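DTDP-4-dehydrorhamnose reductase, rfbD ortholog (Clostridium acetobutylicum, PDB 1VL0) probably catalyses the reduction of dTDP-6-deoxy-L-lyxo-4-hexulose to dTDP-L-rhamnose, working as an oxidoreductase that binds a nicotinamide dinucleotide. Local coordinates at residues A106-Q110 with I208-Y213. Sequence-based numbering, arbitrary orientation.
Sequences AEIVQ and IDEKNY
Glu107 reaches out from the start of strand 107-113 to Tyr213 and Lys211, which lie just past the end of helix 197-210; this is helix-on-sheet packing in the Rossmann-type nucleotide-binding fold of an extended short-chain dehydrogenase/reductase. The Glu107 carboxylate meets the Tyr213 ring steeply, the two planes 80° apart, and OE2 sits 2.6 Å from Tyr213 OH, which donates a hydrogen bond of weak geometry. Lys211 crosses the glutamate at about a right angle, and its NZ makes a long salt bridge to Glu107 OE2 at 3.7 Å. Water 1 fills in where that ion pair is loose: it accepts from Lys211 NZ and donates both to Glu107 OE1, 2.6 Å away, and to the carbonyl oxygen of Ile208, tying the carboxylate to the last helical turn. Further along the strand, Val109 CG2 packs against CG1 and CD1 of Ile208, a small apolar contact that Val66 and Ile68 of the neighbouring parallel strand extend on the Ile208 side.

The next shell sets these groups in place. Tyr156, on strand 155-164, hydrogen-bonds to Glu107 OE2 and brings its own ring against that of Tyr213, while Lys154 bonds to Tyr213 OH; the buried carboxylate therefore sits among several donors and two lysines, which would be expected to favour its charged form. Lys211 has left the helix with positive phi (51°) in a Schellman motif, and Lys95 of the second subunit binds the carbonyl oxygen of Tyr213, so the turn also meets the subunit interface. The lysine chain runs extended until a bend at its end (chi4 -62°), which leaves NZ 2.5 Å from the oxygen of water 1.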
loop_
_atom_site.group_PDB
_atom_site.type_symbol
_atom_site.label_atom_id
_atom_site.label_comp_id
_atom_site.label_asym_id
_atom_site.label_seq_id
_atom_site.Cartn_x
_atom_site.Cartn_y
_atom_site.Cartn_z
ATOM N N ALA A 106 -18.278 -2.641 -8.080
ATOM C CA ALA A 106 -18.557 -3.688 -7.124
ATOM C C ALA A 106 -17.540 -3.759 -5.978
ATOM O O ALA A 106 -16.386 -3.370 -6.116
ATOM C CB ALA A 106 -18.680 -5.036 -7.822
ATOM N N GLU A 107 -18.012 -4.263 -4.843
ATOM C CA GLU A 107 -17.187 -4.531 -3.627
ATOM C C GLU A 107 -16.577 -5.886 -3.810
ATOM O O GLU A 107 -17.083 -6.691 -4.566
ATOM C CB GLU A 107 -18.090 -4.611 -2.392
ATOM C CG GLU A 107 -18.947 -3.376 -2.101
ATOM C CD GLU A 107 -19.812 -3.583 -0.866
ATOM O OE1 GLU A 107 -20.807 -4.313 -0.971
ATOM O OE2 GLU A 107 -19.487 -3.062 0.216
ATOM N N ILE A 108 -15.474 -6.145 -3.141
ATOM C CA ILE A 108 -14.889 -7.440 -3.195
ATOM C C ILE A 108 -14.569 -7.942 -1.793
ATOM O O ILE A 108 -13.944 -7.226 -0.995
ATOM C CB ILE A 108 -13.628 -7.492 -4.121
ATOM C CG1 ILE A 108 -12.972 -8.874 -4.007
ATOM C CG2 ILE A 108 -12.581 -6.413 -3.781
ATOM C CD1 ILE A 108 -12.054 -9.226 -5.062
ATOM N N VAL A 109 -15.010 -9.173 -1.486
ATOM C CA VAL A 109 -14.551 -9.869 -0.294
ATOM C C VAL A 109 -13.536 -10.887 -0.759
ATOM O O VAL A 109 -13.783 -11.689 -1.629
ATOM C CB VAL A 109 -15.645 -10.607 0.482
ATOM C CG1 VAL A 109 -15.098 -11.317 1.675
ATOM C CG2 VAL A 109 -16.724 -9.640 0.957
ATOM N N GLN A 110 -12.376 -10.845 -0.132
ATOM C CA GLN A 110 -11.286 -11.810 -0.391
ATOM C C GLN A 110 -10.964 -12.595 0.899
ATOM O O GLN A 110 -10.583 -12.019 1.931
ATOM C CB GLN A 110 -10.060 -11.035 -0.809
ATOM C CG GLN A 110 -8.737 -11.819 -0.794
ATOM C CD GLN A 110 -8.730 -12.950 -1.791
ATOM O OE1 GLN A 110 -9.584 -13.027 -2.694
ATOM N NE2 GLN A 110 -7.758 -13.828 -1.644
ATOM N N ILE A 208 -20.245 -7.000 5.019
ATOM C CA ILE A 208 -20.859 -6.475 3.774
ATOM C C ILE A 208 -22.074 -5.618 4.071
ATOM O O ILE A 208 -22.285 -4.544 3.519
ATOM C CB ILE A 208 -21.275 -7.630 2.825
ATOM C CG1 ILE A 208 -20.041 -8.363 2.287
ATOM C CG2 ILE A 208 -22.106 -7.161 1.658
ATOM C CD1 ILE A 208 -20.474 -9.677 1.549
ATOM N N ASP A 209 -22.918 -6.140 4.917
ATOM C CA ASP A 209 -24.128 -5.462 5.297
ATOM C C ASP A 209 -23.855 -4.084 5.901
ATOM O O ASP A 209 -24.594 -3.157 5.673
ATOM C CB ASP A 209 -24.815 -6.319 6.345
ATOM C CG ASP A 209 -26.278 -6.279 6.235
ATOM O OD1 ASP A 209 -26.882 -5.245 6.627
ATOM O OD2 ASP A 209 -26.900 -7.271 5.788
ATOM N N GLU A 210 -22.803 -3.988 6.727
ATOM C CA GLU A 210 -22.410 -2.755 7.414
ATOM C C GLU A 210 -21.586 -1.786 6.566
ATOM O O GLU A 210 -21.362 -0.644 6.976
ATOM C CB GLU A 210 -21.566 -3.117 8.665
ATOM C CG GLU A 210 -22.355 -3.943 9.674
ATOM C CD GLU A 210 -21.526 -4.559 10.764
ATOM O OE1 GLU A 210 -20.272 -4.614 10.663
ATOM O OE2 GLU A 210 -22.164 -5.028 11.730
ATOM N N LYS A 211 -21.093 -2.268 5.432
ATOM C CA LYS A 211 -19.995 -1.621 4.673
ATOM C C LYS A 211 -18.774 -1.298 5.543
ATOM O O LYS A 211 -18.213 -0.207 5.497
ATOM C CB LYS A 211 -20.534 -0.423 3.922
ATOM C CG LYS A 211 -21.485 -0.878 2.813
ATOM C CD LYS A 211 -21.692 0.199 1.788
ATOM C CE LYS A 211 -22.884 -0.084 0.877
ATOM N NZ LYS A 211 -22.745 -1.318 0.087
ATOM N N ASN A 212 -18.392 -2.304 6.339
ATOM C CA ASN A 212 -17.315 -2.224 7.333
ATOM C C ASN A 212 -16.074 -2.752 6.624
ATOM O O ASN A 212 -15.695 -3.878 6.758
ATOM C CB ASN A 212 -17.700 -3.057 8.534
ATOM C CG ASN A 212 -16.807 -2.805 9.763
ATOM O OD1 ASN A 212 -15.912 -1.922 9.776
ATOM N ND2 ASN A 212 -17.047 -3.605 10.799
ATOM N N TYR A 213 -15.481 -1.896 5.792
ATOM C CA TYR A 213 -14.394 -2.294 4.895
ATOM C C TYR A 213 -13.114 -2.455 5.671
ATOM O O TYR A 213 -12.941 -1.867 6.752
ATOM C CB TYR A 213 -14.181 -1.238 3.822
ATOM C CG TYR A 213 -15.339 -1.065 2.892
ATOM C CD1 TYR A 213 -15.635 -2.011 1.960
ATOM C CD2 TYR A 213 -16.106 0.070 2.915
ATOM C CE1 TYR A 213 -16.730 -1.830 1.075
ATOM C CE2 TYR A 213 -17.211 0.253 2.005
ATOM C CZ TYR A 213 -17.496 -0.714 1.113
ATOM O OH TYR A 213 -18.561 -0.589 0.198
HETATM O O HOH W 1 -22.604 -3.735 0.859
#